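Local coordinates for protein mevalonate kinase (Staphylococcus aureus, PDB 2X7I) that probably phosphorylates mevalonate with ATP, as expected of a mevalonate kinase of the GHMP family in the isoprenoid pathway, at residues A105-V109 with D147-V152; A108-R113 with L128-A132. One frame throughout, in Å; residues are numbered along the deposited sequence.

In the fold
Both contacts start from helix 103-119, which follows the glycine-rich loop of this GHMP kinase. Contact 1 joins its first turns to helix 145-153; contact 2 joins its next turns to helix 125-140. The two centres lie about 7 Å apart, and A108 and V109 belong to both. The second partners also meet each other: T148 CG2 is 3.8 Å from A132 CB, and I129 CD1 is 3.6 Å from V152 CB, making a three-helix cluster. Contact 1 reaches the pocket, since the side chain of D147 lies about 3 Å from a bound citrate, probably taken from the crystallisation liquor; contact 2 is structural packing farther from the chain centre.

Contact 1 (A105-V109 with D147-V152); sequences AAVAV and DTQTIV
A105 and A106 close the GLGSSAA motif of GHMP kinases and lie in the first turn of helix 103-119, which packs against D147, T148 and I151 beside the citrate pocket. The short helical segments cross at -56°, with axes 9.8 Å apart at their closest. A105 CB points into the partner helix and meets D147 CB and I151 CD1, both at 3.8 Å. With I151 CG1 anti to the carbonyl carbon (chi1 -71°) and the chain then extended, CD1 also comes 4.0 Å from A106 N. The other branch, I151 CG2, lies 4.1 Å from V109 CG2, which also meets V152 CG2 at 4.0 Å, so one methyl of V109 touches two successive residues. The one polar link is a water that accepts from A105 N, in the first turn of the helix, and donates to D147 OD2 at 2.9 Å. That same oxygen forms a salt bridge with K14, so water and lysine together help fix the carboxylate next to the ligand. T148 turns OG1 to E136 and the carbonyl of S144. Strand 6-16 touches A106, V109 and I151 through S11, while helix 125-140 meets A105 through E136 and T148 through N133.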
ATOM      1  N   ALA A 105      -1.435  -4.786   6.349  1.00 43.80           N
ATOM      2  CA  ALA A 105      -2.360  -5.687   5.676  1.00 42.87           C
ATOM      3  C   ALA A 105      -1.623  -6.692   4.780  1.00 42.31           C
ATOM      4  O   ALA A 105      -2.003  -7.858   4.723  1.00 42.37           O
ATOM      5  CB  ALA A 105      -3.382  -4.899   4.885  1.00 42.36           C
ATOM      6  N   ALA A 106      -0.573  -6.242   4.095  1.00 42.11           N
ATOM      7  CA  ALA A 106       0.231  -7.116   3.250  1.00 42.28           C
ATOM      8  C   ALA A 106       0.856  -8.275   4.049  1.00 42.90           C
ATOM      9  O   ALA A 106       0.713  -9.444   3.669  1.00 42.99           O
ATOM     10  CB  ALA A 106       1.312  -6.323   2.539  1.00 42.47           C
ATOM     11  N   VAL A 107       1.549  -7.943   5.140  1.00 43.39           N
ATOM     12  CA  VAL A 107       2.123  -8.944   6.030  1.00 44.34           C
ATOM     13  C   VAL A 107       1.044  -9.934   6.480  1.00 44.24           C
ATOM     14  O   VAL A 107       1.259 -11.157   6.459  1.00 44.70           O
ATOM     15  CB  VAL A 107       2.821  -8.279   7.265  1.00 46.18           C
ATOM     16  CG1 VAL A 107       3.166  -9.300   8.334  1.00 47.50           C
ATOM     17  CG2 VAL A 107       4.101  -7.554   6.830  1.00 47.63           C
ATOM     18  N   ALA A 108      -0.124  -9.415   6.845  1.00 43.91           N
ATOM     19  CA  ALA A 108      -1.197 -10.258   7.360  1.00 44.43           C
ATOM     20  C   ALA A 108      -1.752 -11.202   6.296  1.00 43.94           C
ATOM     21  O   ALA A 108      -1.996 -12.364   6.579  1.00 44.73           O
ATOM     22  CB  ALA A 108      -2.303  -9.420   7.961  1.00 44.53           C
ATOM     23  N   VAL A 109      -1.960 -10.700   5.085  1.00 43.53           N
ATOM     24  CA  VAL A 109      -2.436 -11.532   3.975  1.00 43.80           C
ATOM     25  C   VAL A 109      -1.391 -12.605   3.599  1.00 44.19           C
ATOM     26  O   VAL A 109      -1.747 -13.764   3.376  1.00 45.44           O
ATOM     27  CB  VAL A 109      -2.803 -10.669   2.749  1.00 43.72           C
ATOM     28  CG1 VAL A 109      -3.106 -11.538   1.518  1.00 43.65           C
ATOM     29  CG2 VAL A 109      -4.006  -9.776   3.086  1.00 44.54           C
ATOM     30  N   ASP A 147      -7.951  -1.852   2.835  1.00 44.38           N
ATOM     31  CA  ASP A 147      -6.646  -2.380   2.422  1.00 44.42           C
ATOM     32  C   ASP A 147      -6.751  -3.889   2.187  1.00 44.03           C
ATOM     33  O   ASP A 147      -6.337  -4.381   1.151  1.00 44.47           O
ATOM     34  CB  ASP A 147      -5.560  -2.121   3.475  1.00 44.95           C
ATOM     35  CG  ASP A 147      -5.267  -0.628   3.711  1.00 47.52           C
ATOM     36  OD1 ASP A 147      -6.002   0.250   3.194  1.00 51.70           O
ATOM     37  OD2 ASP A 147      -4.282  -0.338   4.443  1.00 49.46           O
ATOM     38  N   THR A 148      -7.333  -4.611   3.133  1.00 43.49           N
ATOM     39  CA  THR A 148      -7.436  -6.057   3.017  1.00 43.94           C
ATOM     40  C   THR A 148      -8.298  -6.487   1.814  1.00 44.62           C
ATOM     41  O   THR A 148      -7.936  -7.401   1.079  1.00 44.52           O
ATOM     42  CB  THR A 148      -7.992  -6.700   4.305  1.00 44.00           C
ATOM     43  OG1 THR A 148      -7.216  -6.268   5.430  1.00 43.48           O
ATOM     44  CG2 THR A 148      -7.945  -8.223   4.210  1.00 43.78           C
ATOM     45  N   GLN A 149      -9.431  -5.830   1.621  1.00 45.08           N
ATOM     46  CA  GLN A 149     -10.308  -6.163   0.506  1.00 46.62           C
ATOM     47  C   GLN A 149      -9.658  -5.830  -0.846  1.00 46.60           C
ATOM     48  O   GLN A 149      -9.731  -6.622  -1.777  1.00 47.87           O
ATOM     49  CB  GLN A 149     -11.668  -5.470   0.658  1.00 47.10           C
ATOM     50  CG  GLN A 149     -12.616  -5.634  -0.535  1.00 49.11           C
ATOM     51  CD  GLN A 149     -12.964  -7.083  -0.858  1.00 52.32           C
ATOM     52  OE1 GLN A 149     -12.688  -7.989  -0.074  1.00 54.27           O
ATOM     53  NE2 GLN A 149     -13.594  -7.302  -2.023  1.00 54.68           N
ATOM     54  N   THR A 150      -9.006  -4.677  -0.949  1.00 45.91           N
ATOM     55  CA  THR A 150      -8.317  -4.307  -2.192  1.00 45.67           C
ATOM     56  C   THR A 150      -7.219  -5.315  -2.510  1.00 45.84           C
ATOM     57  O   THR A 150      -7.123  -5.796  -3.633  1.00 47.07           O
ATOM     58  CB  THR A 150      -7.704  -2.894  -2.102  1.00 45.29           C
ATOM     59  OG1 THR A 150      -8.726  -1.946  -1.757  1.00 44.84           O
ATOM     60  CG2 THR A 150      -7.060  -2.500  -3.419  1.00 44.50           C
ATOM     61  N   ILE A 151      -6.411  -5.644  -1.509  1.00 45.01           N
ATOM     62  CA  ILE A 151      -5.315  -6.595  -1.666  1.00 45.41           C
ATOM     63  C   ILE A 151      -5.791  -8.008  -2.039  1.00 46.34           C
ATOM     64  O   ILE A 151      -5.328  -8.570  -3.025  1.00 48.05           O
ATOM     65  CB  ILE A 151      -4.442  -6.661  -0.389  1.00 44.81           C
ATOM     66  CG1 ILE A 151      -3.634  -5.371  -0.236  1.00 44.01           C
ATOM     67  CG2 ILE A 151      -3.468  -7.829  -0.447  1.00 45.12           C
ATOM     68  CD1 ILE A 151      -2.968  -5.263   1.106  1.00 44.48           C
ATOM     69  N   VAL A 152      -6.718  -8.564  -1.265  1.00 45.99           N
ATOM     70  CA  VAL A 152      -7.211  -9.923  -1.489  1.00 46.94           C
ATOM     71  C   VAL A 152      -7.926 -10.082  -2.831  1.00 48.01           C
ATOM     72  O   VAL A 152      -7.598 -10.980  -3.609  1.00 49.01           O
ATOM     73  CB  VAL A 152      -8.138 -10.380  -0.351  1.00 46.65           C
ATOM     74  CG1 VAL A 152      -8.807 -11.694  -0.700  1.00 47.71           C
ATOM     75  CG2 VAL A 152      -7.339 -10.524   0.922  1.00 46.13           C
TER
HETATM   76  O   HOH W   1      -2.342  -1.731   6.016  1.00 38.24           O

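Contact 2 (A108-R113 with L128-A132); sequences AVAFVR and LIEKA
L128 reaches between V112 and R113 with one methyl for each, where segment 108-113 of helix 103-119 meets segment 128-132 of helix 125-140 at a crossing angle of 114° and the segment axes approach to 9.2 Å. Its CG stands anti to the backbone N (chi1 179°), which carries the fork across to the other helix. CD1 presses on V112 CG1 at 3.5 Å, a tight carbon pair. CD2 lies against the arginine, 3.4 Å from R113 NE and obliquely placed to the guanidinium, and also meets V109 CG1 at 4.1 Å. With CG anti to the carbonyl carbon (chi1 -79°), the extended arginine chain runs back along its own helix, and V109 CG1 sits over one face of the guanidinium, offset toward the rim. R113 NH1 is bound by the carbonyl of E10. On the next turn of the partner helix, V112 CG1 meets K131 CB at 3.9 Å, and the lysine bends at chi2 to lead its amine away. Small residues close the far end: A108 CB comes 3.6 Å from A132 O, and A132 CB fits against V109 CG2 at 3.9 Å. Helix 145-153 flanks this pair through T148 on A132, while strand 6-16 touches V109 and A110 through S11, and F111 packs on helix 70-80.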
ATOM      1  N   ALA A 108      -0.124  -9.415   6.845  1.00 43.91           N
ATOM      2  CA  ALA A 108      -1.197 -10.258   7.360  1.00 44.43           C
ATOM      3  C   ALA A 108      -1.752 -11.202   6.296  1.00 43.94           C
ATOM      4  O   ALA A 108      -1.996 -12.364   6.579  1.00 44.73           O
ATOM      5  CB  ALA A 108      -2.303  -9.420   7.961  1.00 44.53           C
ATOM      6  N   VAL A 109      -1.960 -10.700   5.085  1.00 43.53           N
ATOM      7  CA  VAL A 109      -2.436 -11.532   3.975  1.00 43.80           C
ATOM      8  C   VAL A 109      -1.391 -12.605   3.599  1.00 44.19           C
ATOM      9  O   VAL A 109      -1.747 -13.764   3.376  1.00 45.44           O
ATOM     10  CB  VAL A 109      -2.803 -10.669   2.749  1.00 43.72           C
ATOM     11  CG1 VAL A 109      -3.106 -11.538   1.518  1.00 43.65           C
ATOM     12  CG2 VAL A 109      -4.006  -9.776   3.086  1.00 44.54           C
ATOM     13  N   ALA A 110      -0.117 -12.209   3.550  1.00 43.26           N
ATOM     14  CA  ALA A 110       0.983 -13.116   3.261  1.00 43.28           C
ATOM     15  C   ALA A 110       1.125 -14.179   4.346  1.00 43.78           C
ATOM     16  O   ALA A 110       1.279 -15.371   4.051  1.00 44.50           O
ATOM     17  CB  ALA A 110       2.267 -12.345   3.120  1.00 42.92           C
ATOM     18  N   PHE A 111       1.068 -13.753   5.602  1.00 44.03           N
ATOM     19  CA  PHE A 111       1.222 -14.685   6.709  1.00 44.81           C
ATOM     20  C   PHE A 111       0.089 -15.723   6.765  1.00 45.39           C
ATOM     21  O   PHE A 111       0.340 -16.909   7.037  1.00 45.91           O
ATOM     22  CB  PHE A 111       1.329 -13.963   8.047  1.00 45.29           C
ATOM     23  CG  PHE A 111       1.567 -14.888   9.184  1.00 46.63           C
ATOM     24  CD1 PHE A 111       2.847 -15.325   9.474  1.00 48.87           C
ATOM     25  CD2 PHE A 111       0.515 -15.378   9.924  1.00 47.34           C
ATOM     26  CE1 PHE A 111       3.070 -16.225  10.506  1.00 50.25           C
ATOM     27  CE2 PHE A 111       0.733 -16.273  10.951  1.00 49.50           C
ATOM     28  CZ  PHE A 111       2.007 -16.696  11.246  1.00 50.09           C
ATOM     29  N   VAL A 112      -1.143 -15.276   6.524  1.00 44.91           N
ATOM     30  CA  VAL A 112      -2.298 -16.172   6.556  1.00 45.78           C
ATOM     31  C   VAL A 112      -2.232 -17.178   5.411  1.00 46.40           C
ATOM     32  O   VAL A 112      -2.486 -18.352   5.615  1.00 47.96           O
ATOM     33  CB  VAL A 112      -3.632 -15.417   6.488  1.00 45.83           C
ATOM     34  CG1 VAL A 112      -4.784 -16.406   6.236  1.00 46.41           C
ATOM     35  CG2 VAL A 112      -3.862 -14.628   7.769  1.00 45.43           C
ATOM     36  N   ARG A 113      -1.898 -16.706   4.216  1.00 45.75           N
ATOM     37  CA  ARG A 113      -1.671 -17.576   3.078  1.00 47.07           C
ATOM     38  C   ARG A 113      -0.612 -18.656   3.382  1.00 47.93           C
ATOM     39  O   ARG A 113      -0.869 -19.845   3.218  1.00 49.31           O
ATOM     40  CB  ARG A 113      -1.261 -16.747   1.860  1.00 46.52           C
ATOM     41  CG  ARG A 113      -2.442 -16.079   1.184  1.00 47.30           C
ATOM     42  CD  ARG A 113      -2.029 -15.079   0.105  1.00 46.22           C
ATOM     43  NE  ARG A 113      -3.197 -14.664  -0.673  1.00 47.13           N
ATOM     44  CZ  ARG A 113      -3.273 -13.578  -1.440  1.00 45.09           C
ATOM     45  NH1 ARG A 113      -2.243 -12.747  -1.569  1.00 44.63           N
ATOM     46  NH2 ARG A 113      -4.397 -13.325  -2.088  1.00 45.81           N
ATOM     47  N   LEU A 128      -9.788 -15.692   4.125  1.00 51.24           N
ATOM     48  CA  LEU A 128      -8.580 -14.884   4.142  1.00 49.32           C
ATOM     49  C   LEU A 128      -8.869 -13.482   4.655  1.00 47.55           C
ATOM     50  O   LEU A 128      -8.109 -12.951   5.456  1.00 46.50           O
ATOM     51  CB  LEU A 128      -7.976 -14.811   2.727  1.00 49.23           C
ATOM     52  CG  LEU A 128      -6.715 -13.978   2.520  1.00 47.82           C
ATOM     53  CD1 LEU A 128      -5.688 -14.249   3.636  1.00 46.26           C
ATOM     54  CD2 LEU A 128      -6.114 -14.229   1.102  1.00 45.28           C
ATOM     55  N   ILE A 129      -9.966 -12.893   4.176  1.00 47.46           N
ATOM     56  CA  ILE A 129     -10.399 -11.562   4.589  1.00 46.63           C
ATOM     57  C   ILE A 129     -10.570 -11.496   6.103  1.00 46.65           C
ATOM     58  O   ILE A 129     -10.016 -10.610   6.752  1.00 45.58           O
ATOM     59  CB  ILE A 129     -11.757 -11.158   3.934  1.00 47.47           C
ATOM     60  CG1 ILE A 129     -11.606 -10.954   2.418  1.00 48.08           C
ATOM     61  CG2 ILE A 129     -12.299  -9.885   4.574  1.00 46.31           C
ATOM     62  CD1 ILE A 129     -10.697  -9.813   2.053  1.00 47.16           C
ATOM     63  N   GLU A 130     -11.333 -12.444   6.648  1.00 47.31           N
ATOM     64  CA  GLU A 130     -11.573 -12.518   8.080  1.00 48.17           C
ATOM     65  C   GLU A 130     -10.277 -12.719   8.875  1.00 47.91           C
ATOM     66  O   GLU A 130     -10.028 -12.004   9.838  1.00 48.16           O
ATOM     67  CB  GLU A 130     -12.538 -13.660   8.409  1.00 49.79           C
ATOM     68  CG  GLU A 130     -13.921 -13.538   7.748  1.00 51.88           C
ATOM     69  CD  GLU A 130     -14.793 -12.499   8.391  1.00 52.71           C
ATOM     70  OE1 GLU A 130     -14.437 -12.003   9.474  1.00 54.22           O
ATOM     71  OE2 GLU A 130     -15.846 -12.188   7.816  1.00 55.37           O
ATOM     72  N   LYS A 131      -9.463 -13.686   8.471  1.00 48.12           N
ATOM     73  CA  LYS A 131      -8.241 -14.012   9.199  1.00 48.32           C
ATOM     74  C   LYS A 131      -7.186 -12.910   9.085  1.00 46.92           C
ATOM     75  O   LYS A 131      -6.468 -12.640  10.036  1.00 45.71           O
ATOM     76  CB  LYS A 131      -7.662 -15.341   8.714  1.00 49.68           C
ATOM     77  CG  LYS A 131      -8.421 -16.573   9.178  1.00 52.65           C
ATOM     78  CD  LYS A 131      -7.940 -17.055  10.549  1.00 55.88           C
ATOM     79  CE  LYS A 131      -8.304 -18.528  10.786  1.00 59.55           C
ATOM     80  NZ  LYS A 131      -8.262 -18.921  12.235  1.00 61.69           N
ATOM     81  N   ALA A 132      -7.092 -12.282   7.918  1.00 46.47           N
ATOM     82  CA  ALA A 132      -6.148 -11.184   7.730  1.00 45.68           C
ATOM     83  C   ALA A 132      -6.565  -9.973   8.570  1.00 45.31           C
ATOM     84  O   ALA A 132      -5.720  -9.341   9.199  1.00 45.60           O
ATOM     85  CB  ALA A 132      -6.028 -10.806   6.254  1.00 45.08           C
TER